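Long-range contacts in exported gluconolactonase (Xanthomonas campestris pv. campestris, PDB 3DR2), which hydrolyses gluconolactone to gluconate as a calcium-binding, six-bladed beta-propeller enzyme of the SMP-30 family that forms a dimer: residues V60-V69 with V80-N91; V100-I109 with R129-V138. One frame throughout, in Å; residues are numbered along the deposited sequence.

Interaction 1 of 2, residues V60-V69 with V80-N91; sequences VWSDLVGRRV and VLLDATAFTNGN
The guanidinium of Arg67 lies flat on the ring of Phe87, the planes 20° apart, with Phe87 CE1 3.6 Å from Arg67 CZ. In the guanidinium plane, at its edge, sits the carbonyl of Thr85: Arg67 NE donates to Thr85 O over 3.0 Å in a nearly straight bond, while Arg67 NH2 adds a weak one. The chain bends at chi3 (69°), and this folds the head back over the ring; Arg67 CG makes an off-centre CH-pi contact with the same ring. Stack and carbonyl together fix the rotation of the group, whose NH1 reaches Asp83 of the second subunit in a salt bridge. Arg68 has Val80 CG2 over one face of its guanidinium, and its extended chain runs alongside Asp83, placing NE 2.9 Å from Asp83 OD1 in a salt bridge. That oxygen also takes a salt bridge from Arg67 NH1 of the second subunit. A water links Arg68 NH2 to Asp83 OD2, and backbone oxygens of Pro156 and Gly159 of the second subunit accept from Arg68. These segments come from two successive blades of the propeller: strands 58-63, 68-73 and 78-83 belong to one, strand 88-93 opens the next. Arg67 and Arg68 form a G1 bulge opposite Asp63. A classic bulge follows at Leu81 and Leu82, where Val69 O accepts from Leu81 N (2.8 Å) and Leu82 N (3.1 Å). Between the blades Ser62 OG donates to Asn89 O (2.7 Å) and accepts from Asn91 ND2 (2.8 Å); Asn91 also bonds His101 and the carbonyl of Gly49. Nearby, Val69 CG2 packs 3.8 Å from Thr88 CG2, and Leu64 CD2 packs against Phe87 CB, the side chains crossing at about a right angle.

Interaction 2 of 2, residues V100-I109 with R129-V138; sequences VHCEHGRRAI and RLNSPNDLIV. With CA (calcium ion), chain D.
Two arginines stack here: the guanidinium of Arg107 lies flat against that of Arg129, centres 4.6 Å apart and planes 22° from parallel. Each is bent at chi3, and their chains cross at about a right angle, laying Arg107 CD over one face of the Arg129 head and Arg129 CB over one of the Arg107 head. Backbone carbonyls accept hydrogen bonds from both heads. Arg107 NE gives a 2.9 Å bond to Leu130 O, and Arg129 NH2 reaches Arg106 O from above the carbonyl plane, at 3.1 Å. One water bridges Arg129 NE and Arg107 O; another accepts weakly from Arg107 NH2 and donates to Arg129 O and Asn131 OD1. Pro133 wedges against the hairpin turn, its CD 3.6 Å from Ala108 N and its CB against Ile109 CD1. Cys102 SG touches Leu136 CB, and Leu136 CD1 packs 3.7 Å from Val100 CG2. Neighbouring propeller blades meet here: hairpin 99-112 and the loop entering the next blade at strand 136-138. That loop carries Asn134, whose OD1 binds the calcium ion at 2.4 Å, together with Glu48, Asn191, Asp242 and four waters. His104 presents its ring edge to Pro133 O, with CD2 3.3 Å away; this buried oxygen has no hydrogen-bond partner. Carbonyls and bridging waters probably offset much of the repulsion between the two cations in this offset stack.

From the N terminus, strand 58-63 turns into 68-73, which pairs with 78-83, and the chain then crosses to strand 88-93; interaction 1 closes this loop across ten intervening residues. Strands 99-103 and 108-112 continue the blade of strands 88-93 to 118-120, and interaction 2 closes a longer loop, nineteen residues between its segments, onto the entry to the blade that starts at 136-138. The two loops are consecutive, neither nested nor crossed. They share the blade between, where Asn89 N lies 2.7 Å from Cys102 O and Asn91 OD1 2.7 Å from His101 ND1, both probable hydrogen bonds. Three successive blades are thus tied together, with Asn89 packing against Asn134 of the calcium site.

Interaction 1 of 2, residues V60-V69 with V80-N91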
loop_
_atom_site.group_PDB
_atom_site.type_symbol
_atom_site.label_atom_id
_atom_site.label_comp_id
_atom_site.label_asym_id
_atom_site.label_seq_id
_atom_site.Cartn_x
_atom_site.Cartn_y
_atom_site.Cartn_z
ATOM N N VAL A 60 -14.525 12.144 -2.693
ATOM C CA VAL A 60 -13.083 12.111 -2.479
ATOM C C VAL A 60 -12.736 11.222 -1.285
ATOM O O VAL A 60 -13.367 11.326 -0.243
ATOM C CB VAL A 60 -12.563 13.532 -2.170
ATOM C CG1 VAL A 60 -11.071 13.491 -1.893
ATOM C CG2 VAL A 60 -12.883 14.477 -3.325
ATOM N N TRP A 61 -11.752 10.342 -1.421
ATOM C CA TRP A 61 -11.362 9.522 -0.280
ATOM C C TRP A 61 -9.909 9.106 -0.436
ATOM O O TRP A 61 -9.340 9.234 -1.518
ATOM C CB TRP A 61 -12.311 8.324 -0.113
ATOM C CG TRP A 61 -11.972 7.071 -0.845
ATOM C CD1 TRP A 61 -11.411 5.952 -0.317
ATOM C CD2 TRP A 61 -12.241 6.776 -2.222
ATOM N NE1 TRP A 61 -11.318 4.968 -1.272
ATOM C CE2 TRP A 61 -11.821 5.448 -2.453
ATOM C CE3 TRP A 61 -12.802 7.502 -3.282
ATOM C CZ2 TRP A 61 -11.940 4.827 -3.703
ATOM C CZ3 TRP A 61 -12.919 6.885 -4.525
ATOM C CH2 TRP A 61 -12.489 5.560 -4.723
ATOM N N SER A 62 -9.296 8.643 0.648
ATOM C CA SER A 62 -7.889 8.267 0.605
ATOM C C SER A 62 -7.591 6.786 0.605
ATOM O O SER A 62 -8.315 6.000 1.197
ATOM C CB SER A 62 -7.149 8.835 1.825
ATOM O OG SER A 62 -7.271 10.233 1.913
ATOM N N ASP A 63 -6.516 6.413 -0.078
ATOM C CA ASP A 63 -6.037 5.043 0.006
ATOM C C ASP A 63 -4.783 5.350 0.822
ATOM O O ASP A 63 -3.738 5.672 0.268
ATOM C CB ASP A 63 -5.636 4.453 -1.339
ATOM C CG ASP A 63 -5.077 3.041 -1.195
ATOM O OD1 ASP A 63 -4.823 2.373 -2.217
ATOM O OD2 ASP A 63 -4.892 2.596 -0.039
ATOM N N LEU A 64 -4.914 5.292 2.144
ATOM C CA LEU A 64 -3.818 5.620 3.059
ATOM C C LEU A 64 -2.522 4.887 2.767
ATOM O O LEU A 64 -1.470 5.500 2.609
ATOM C CB LEU A 64 -4.250 5.320 4.495
ATOM C CG LEU A 64 -3.745 6.170 5.670
ATOM C CD1 LEU A 64 -3.830 5.321 6.924
ATOM C CD2 LEU A 64 -2.328 6.664 5.463
ATOM N N VAL A 65 -2.600 3.567 2.701
ATOM C CA VAL A 65 -1.426 2.751 2.458
ATOM C C VAL A 65 -0.896 2.855 1.029
ATOM O O VAL A 65 0.310 2.743 0.799
ATOM C CB VAL A 65 -1.737 1.288 2.835
ATOM C CG1 VAL A 65 -0.583 0.377 2.466
ATOM C CG2 VAL A 65 -2.008 1.211 4.334
ATOM N N GLY A 66 -1.798 3.083 0.078
ATOM C CA GLY A 66 -1.406 3.214 -1.316
ATOM C C GLY A 66 -0.922 4.616 -1.651
ATOM O O GLY A 66 -0.480 4.883 -2.767
ATOM N N ARG A 67 -1.027 5.516 -0.677
ATOM C CA ARG A 67 -0.578 6.891 -0.827
ATOM C C ARG A 67 -1.194 7.650 -1.991
ATOM O O ARG A 67 -0.501 8.235 -2.825
ATOM C CB ARG A 67 0.951 6.908 -0.899
ATOM C CG ARG A 67 1.568 6.112 0.249
ATOM C CD ARG A 67 3.084 6.014 0.172
ATOM N NE ARG A 67 3.737 7.299 0.404
ATOM C CZ ARG A 67 5.041 7.440 0.621
ATOM N NH1 ARG A 67 5.832 6.374 0.637
ATOM N NH2 ARG A 67 5.552 8.650 0.825
ATOM N N ARG A 68 -2.521 7.647 -2.021
ATOM C CA ARG A 68 -3.276 8.350 -3.047
ATOM C C ARG A 68 -4.559 8.897 -2.459
ATOM O O ARG A 68 -5.059 8.385 -1.463
ATOM C CB ARG A 68 -3.669 7.398 -4.179
ATOM C CG ARG A 68 -2.585 7.068 -5.184
ATOM C CD ARG A 68 -3.134 6.060 -6.180
ATOM N NE ARG A 68 -2.323 5.943 -7.385
ATOM C CZ ARG A 68 -2.264 4.843 -8.129
ATOM N NH1 ARG A 68 -2.955 3.774 -7.782
ATOM N NH2 ARG A 68 -1.532 4.818 -9.232
ATOM N N VAL A 69 -5.073 9.954 -3.082
ATOM C CA VAL A 69 -6.364 10.521 -2.721
ATOM C C VAL A 69 -7.120 10.304 -4.032
ATOM O O VAL A 69 -6.718 10.827 -5.078
ATOM C CB VAL A 69 -6.300 12.021 -2.405
ATOM C CG1 VAL A 69 -7.709 12.586 -2.357
ATOM C CG2 VAL A 69 -5.623 12.242 -1.056
ATOM N N VAL A 80 -7.242 9.467 -9.934
ATOM C CA VAL A 80 -6.303 9.779 -8.867
ATOM C C VAL A 80 -6.251 11.307 -8.802
ATOM O O VAL A 80 -5.829 11.960 -9.764
ATOM C CB VAL A 80 -4.891 9.232 -9.174
ATOM C CG1 VAL A 80 -3.919 9.655 -8.071
ATOM C CG2 VAL A 80 -4.933 7.711 -9.285
ATOM N N LEU A 81 -6.692 11.875 -7.681
ATOM C CA LEU A 81 -6.695 13.325 -7.491
ATOM C C LEU A 81 -5.351 13.813 -6.961
ATOM O O LEU A 81 -4.862 14.864 -7.372
ATOM C CB LEU A 81 -7.817 13.735 -6.527
ATOM C CG LEU A 81 -9.249 13.415 -6.974
ATOM C CD1 LEU A 81 -10.239 13.792 -5.867
ATOM C CD2 LEU A 81 -9.567 14.178 -8.254
ATOM N N LEU A 82 -4.768 13.050 -6.041
ATOM C CA LEU A 82 -3.462 13.369 -5.463
ATOM C C LEU A 82 -2.678 12.062 -5.438
ATOM O O LEU A 82 -3.164 11.063 -4.918
ATOM C CB LEU A 82 -3.612 13.918 -4.040
ATOM C CG LEU A 82 -4.283 15.286 -3.916
ATOM C CD1 LEU A 82 -4.452 15.647 -2.452
ATOM C CD2 LEU A 82 -3.442 16.329 -4.621
ATOM N N ASP A 83 -1.470 12.070 -5.999
ATOM C CA ASP A 83 -0.657 10.861 -6.068
ATOM C C ASP A 83 0.611 10.938 -5.216
ATOM O O ASP A 83 1.109 12.030 -4.920
ATOM C CB ASP A 83 -0.287 10.585 -7.533
ATOM C CG ASP A 83 0.174 9.154 -7.769
ATOM O OD1 ASP A 83 -0.465 8.214 -7.241
ATOM O OD2 ASP A 83 1.169 8.970 -8.502
ATOM N N ALA A 84 1.113 9.769 -4.822
ATOM C CA ALA A 84 2.322 9.654 -4.005
ATOM C C ALA A 84 2.263 10.593 -2.808
ATOM O O ALA A 84 3.208 11.337 -2.527
ATOM C CB ALA A 84 3.556 9.957 -4.856
ATOM N N THR A 85 1.149 10.532 -2.087
ATOM C CA THR A 85 0.924 11.392 -0.930
ATOM C C THR A 85 1.777 11.038 0.286
ATOM O O THR A 85 2.356 9.949 0.368
ATOM C CB THR A 85 -0.526 11.317 -0.482
ATOM O OG1 THR A 85 -0.751 10.045 0.135
ATOM C CG2 THR A 85 -1.460 11.458 -1.672
ATOM N N ALA A 86 1.851 11.979 1.222
ATOM C CA ALA A 86 2.588 11.771 2.456
ATOM C C ALA A 86 1.600 11.129 3.433
ATOM O O ALA A 86 1.315 11.660 4.513
ATOM C CB ALA A 86 3.105 13.111 3.004
ATOM N N PHE A 87 1.062 9.989 3.017
ATOM C CA PHE A 87 0.112 9.226 3.812
ATOM C C PHE A 87 -1.104 10.020 4.263
ATOM O O PHE A 87 -1.391 10.126 5.456
ATOM C CB PHE A 87 0.819 8.603 5.020
ATOM C CG PHE A 87 1.942 7.687 4.644
ATOM C CD1 PHE A 87 3.252 8.154 4.596
ATOM C CD2 PHE A 87 1.685 6.371 4.275
ATOM C CE1 PHE A 87 4.289 7.320 4.183
ATOM C CE2 PHE A 87 2.712 5.533 3.859
ATOM C CZ PHE A 87 4.017 6.006 3.812
ATOM N N THR A 88 -1.820 10.575 3.292
ATOM C CA THR A 88 -3.025 11.341 3.566
ATOM C C THR A 88 -4.110 10.401 4.086
ATOM O O THR A 88 -4.317 9.314 3.536
ATOM C CB THR A 88 -3.511 12.046 2.292
ATOM O OG1 THR A 88 -2.494 12.945 1.844
ATOM C CG2 THR A 88 -4.783 12.840 2.557
ATOM N N ASN A 89 -4.786 10.827 5.147
ATOM C CA ASN A 89 -5.842 10.043 5.782
ATOM C C ASN A 89 -7.183 10.758 5.610
ATOM O O ASN A 89 -7.807 10.663 4.558
ATOM C CB ASN A 89 -5.507 9.848 7.273
ATOM C CG ASN A 89 -6.394 8.809 7.950
ATOM O OD1 ASN A 89 -6.060 8.296 9.027
ATOM N ND2 ASN A 89 -7.525 8.498 7.332
ATOM N N GLY A 90 -7.616 11.497 6.626
ATOM C CA GLY A 90 -8.883 12.192 6.512
ATOM C C GLY A 90 -8.923 13.282 5.447
ATOM O O GLY A 90 -7.907 13.911 5.150
ATOM N N ASN A 91 -10.103 13.476 4.856
ATOM C CA ASN A 91 -10.337 14.526 3.858
ATOM C C ASN A 91 -11.628 15.229 4.265
ATOM O O ASN A 91 -12.497 14.632 4.910
ATOM C CB ASN A 91 -10.560 13.964 2.448
ATOM C CG ASN A 91 -9.353 13.248 1.903
ATOM O OD1 ASN A 91 -8.341 13.864 1.566
ATOM N ND2 ASN A 91 -9.454 11.930 1.806
HETATM O O HOH W 1 -3.149 8.838 0.937
HETATM O O HOH W 2 0.167 6.773 -10.242
#

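Interaction 2 of 2, residues V100-I109 with R129-V138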
loop_
_atom_site.group_PDB
_atom_site.type_symbol
_atom_site.label_atom_id
_atom_site.label_comp_id
_atom_site.label_asym_id
_atom_site.label_seq_id
_atom_site.Cartn_x
_atom_site.Cartn_y
_atom_site.Cartn_z
ATOM N N VAL A 100 -9.360 19.857 2.099
ATOM C CA VAL A 100 -8.420 19.973 3.208
ATOM C C VAL A 100 -8.087 18.535 3.591
ATOM O O VAL A 100 -8.939 17.650 3.474
ATOM C CB VAL A 100 -9.020 20.744 4.404
ATOM C CG1 VAL A 100 -9.168 22.223 4.034
ATOM C CG2 VAL A 100 -10.371 20.164 4.785
ATOM N N HIS A 101 -6.858 18.306 4.049
ATOM C CA HIS A 101 -6.399 16.953 4.361
ATOM C C HIS A 101 -5.624 16.773 5.658
ATOM O O HIS A 101 -4.979 17.700 6.146
ATOM C CB HIS A 101 -5.469 16.456 3.247
ATOM C CG HIS A 101 -5.909 16.828 1.866
ATOM N ND1 HIS A 101 -6.852 16.107 1.164
ATOM C CD2 HIS A 101 -5.531 17.845 1.055
ATOM C CE1 HIS A 101 -7.034 16.663 -0.021
ATOM N NE2 HIS A 101 -6.245 17.719 -0.113
ATOM N N CYS A 102 -5.678 15.547 6.178
ATOM C CA CYS A 102 -4.919 15.139 7.355
ATOM C C CYS A 102 -3.822 14.275 6.756
ATOM O O CYS A 102 -4.120 13.310 6.047
ATOM C CB CYS A 102 -5.753 14.265 8.285
ATOM S SG CYS A 102 -6.898 15.163 9.321
ATOM N N GLU A 103 -2.563 14.609 7.020
ATOM C CA GLU A 103 -1.462 13.829 6.471
ATOM C C GLU A 103 -0.585 13.218 7.557
ATOM O O GLU A 103 0.036 13.936 8.345
ATOM C CB GLU A 103 -0.611 14.698 5.537
ATOM C CG GLU A 103 -1.356 15.125 4.276
ATOM C CD GLU A 103 -0.479 15.874 3.286
ATOM O OE1 GLU A 103 0.751 15.684 3.326
ATOM O OE2 GLU A 103 -1.022 16.635 2.455
ATOM N N HIS A 104 -0.550 11.887 7.600
ATOM C CA HIS A 104 0.257 11.178 8.595
ATOM C C HIS A 104 1.736 11.455 8.376
ATOM O O HIS A 104 2.488 11.641 9.331
ATOM C CB HIS A 104 0.061 9.659 8.496
ATOM C CG HIS A 104 -1.198 9.141 9.120
ATOM N ND1 HIS A 104 -1.428 7.792 9.286
ATOM C CD2 HIS A 104 -2.293 9.772 9.606
ATOM C CE1 HIS A 104 -2.612 7.614 9.846
ATOM N NE2 HIS A 104 -3.158 8.799 10.049
ATOM N N GLY A 105 2.144 11.459 7.110
ATOM C CA GLY A 105 3.536 11.682 6.766
ATOM C C GLY A 105 4.082 13.047 7.128
ATOM O O GLY A 105 5.086 13.149 7.843
ATOM N N ARG A 106 3.445 14.099 6.628
ATOM C CA ARG A 106 3.905 15.446 6.935
ATOM C C ARG A 106 3.460 15.864 8.334
ATOM O O ARG A 106 3.854 16.925 8.827
ATOM C CB ARG A 106 3.404 16.443 5.876
ATOM C CG ARG A 106 4.177 16.339 4.559
ATOM C CD ARG A 106 4.003 17.560 3.669
ATOM N NE ARG A 106 2.728 17.559 2.960
ATOM C CZ ARG A 106 2.381 18.467 2.051
ATOM N NH1 ARG A 106 1.202 18.386 1.450
ATOM N NH2 ARG A 106 3.209 19.461 1.748
ATOM N N ARG A 107 2.654 15.010 8.966
ATOM C CA ARG A 107 2.139 15.247 10.317
ATOM C C ARG A 107 1.533 16.644 10.380
ATOM O O ARG A 107 1.926 17.482 11.192
ATOM C CB ARG A 107 3.278 15.076 11.336
ATOM C CG ARG A 107 3.834 13.652 11.337
ATOM C CD ARG A 107 5.165 13.504 12.062
ATOM N NE ARG A 107 5.079 13.795 13.492
ATOM C CZ ARG A 107 6.092 13.665 14.343
ATOM N NH1 ARG A 107 7.274 13.242 13.913
ATOM N NH2 ARG A 107 5.930 13.970 15.623
ATOM N N ALA A 108 0.546 16.880 9.524
ATOM C CA ALA A 108 -0.066 18.192 9.457
ATOM C C ALA A 108 -1.394 18.211 8.736
ATOM O O ALA A 108 -1.870 17.187 8.245
ATOM C CB ALA A 108 0.892 19.145 8.757
ATOM N N ILE A 109 -1.984 19.402 8.700
ATOM C CA ILE A 109 -3.233 19.653 7.996
ATOM C C ILE A 109 -2.813 20.433 6.754
ATOM O O ILE A 109 -2.098 21.435 6.861
ATOM C CB ILE A 109 -4.189 20.544 8.814
ATOM C CG1 ILE A 109 -4.553 19.858 10.132
ATOM C CG2 ILE A 109 -5.443 20.844 7.998
ATOM C CD1 ILE A 109 -5.270 18.523 9.965
ATOM N N ARG A 129 6.105 19.340 16.433
ATOM C CA ARG A 129 5.318 18.674 15.397
ATOM C C ARG A 129 4.114 17.939 15.978
ATOM O O ARG A 129 4.180 17.377 17.073
ATOM C CB ARG A 129 6.177 17.669 14.616
ATOM C CG ARG A 129 7.347 18.281 13.853
ATOM C CD ARG A 129 7.997 17.288 12.889
ATOM N NE ARG A 129 7.150 16.985 11.733
ATOM C CZ ARG A 129 7.495 16.157 10.747
ATOM N NH1 ARG A 129 8.670 15.543 10.774
ATOM N NH2 ARG A 129 6.670 15.942 9.730
ATOM N N LEU A 130 3.009 17.953 15.234
ATOM C CA LEU A 130 1.792 17.259 15.638
ATOM C C LEU A 130 2.126 15.772 15.542
ATOM O O LEU A 130 3.109 15.407 14.900
ATOM C CB LEU A 130 0.659 17.605 14.673
ATOM C CG LEU A 130 0.206 19.070 14.666
ATOM C CD1 LEU A 130 -0.645 19.360 13.435
ATOM C CD2 LEU A 130 -0.578 19.350 15.936
ATOM N N ASN A 131 1.313 14.922 16.167
ATOM C CA ASN A 131 1.557 13.477 16.139
ATOM C C ASN A 131 1.337 12.894 14.738
ATOM O O ASN A 131 2.257 12.374 14.112
ATOM C CB ASN A 131 0.634 12.761 17.134
ATOM C CG ASN A 131 0.866 13.192 18.576
ATOM O OD1 ASN A 131 2.004 13.409 18.998
ATOM N ND2 ASN A 131 -0.213 13.289 19.346
ATOM N N SER A 132 0.101 12.985 14.263
ATOM C CA SER A 132 -0.282 12.482 12.944
ATOM C C SER A 132 -1.789 12.664 12.786
ATOM O O SER A 132 -2.573 11.769 13.112
ATOM C CB SER A 132 0.097 11.004 12.791
ATOM O OG SER A 132 -0.216 10.265 13.960
ATOM N N PRO A 133 -2.210 13.851 12.310
ATOM C CA PRO A 133 -3.623 14.181 12.103
ATOM C C PRO A 133 -4.312 13.020 11.410
ATOM O O PRO A 133 -3.854 12.538 10.371
ATOM C CB PRO A 133 -3.554 15.431 11.243
ATOM C CG PRO A 133 -2.334 16.112 11.791
ATOM C CD PRO A 133 -1.349 14.976 11.907
ATOM N N ASN A 134 -5.422 12.590 11.996
ATOM C CA ASN A 134 -6.161 11.438 11.509
ATOM C C ASN A 134 -7.429 11.766 10.718
ATOM O O ASN A 134 -7.579 11.337 9.570
ATOM C CB ASN A 134 -6.489 10.549 12.715
ATOM C CG ASN A 134 -6.995 9.183 12.316
ATOM O OD1 ASN A 134 -8.093 9.054 11.779
ATOM N ND2 ASN A 134 -6.195 8.153 12.581
ATOM N N ASP A 135 -8.343 12.517 11.323
ATOM C CA ASP A 135 -9.585 12.881 10.639
ATOM C C ASP A 135 -9.877 14.358 10.906
ATOM O O ASP A 135 -9.382 14.931 11.885
ATOM C CB ASP A 135 -10.732 11.986 11.137
ATOM C CG ASP A 135 -11.850 11.827 10.114
ATOM O OD1 ASP A 135 -12.701 10.925 10.301
ATOM O OD2 ASP A 135 -11.882 12.596 9.129
ATOM N N LEU A 136 -10.666 14.981 10.034
ATOM C CA LEU A 136 -10.984 16.398 10.205
ATOM C C LEU A 136 -12.352 16.763 9.660
ATOM O O LEU A 136 -12.940 16.019 8.870
ATOM C CB LEU A 136 -9.922 17.270 9.517
ATOM C CG LEU A 136 -9.973 17.451 7.993
ATOM C CD1 LEU A 136 -8.791 18.309 7.558
ATOM C CD2 LEU A 136 -9.938 16.098 7.285
ATOM N N ILE A 137 -12.857 17.909 10.110
ATOM C CA ILE A 137 -14.144 18.429 9.671
ATOM C C ILE A 137 -14.017 19.941 9.612
ATOM O O ILE A 137 -13.080 20.518 10.167
ATOM C CB ILE A 137 -15.294 18.061 10.647
ATOM C CG1 ILE A 137 -15.024 18.657 12.034
ATOM C CG2 ILE A 137 -15.448 16.550 10.714
ATOM C CD1 ILE A 137 -16.138 18.412 13.052
ATOM N N VAL A 138 -14.947 20.583 8.920
ATOM C CA VAL A 138 -14.943 22.033 8.808
ATOM C C VAL A 138 -16.249 22.551 9.399
ATOM O O VAL A 138 -17.329 22.147 8.969
ATOM C CB VAL A 138 -14.848 22.478 7.339
ATOM C CG1 VAL A 138 -14.776 23.993 7.266
ATOM C CG2 VAL A 138 -13.625 21.849 6.688
HETATM CA CA CA D . -9.836 7.512 11.200
HETATM O O HOH W 3 4.604 18.503 11.157
HETATM O O HOH W 4 4.294 14.731 18.044
HETATM O O HOH W 5 -7.763 6.079 10.857
HETATM O O HOH W 6 -9.534 9.111 9.426
HETATM O O HOH W 7 -11.820 8.794 11.602
HETATM O O HOH W 8 -11.636 6.834 9.682
#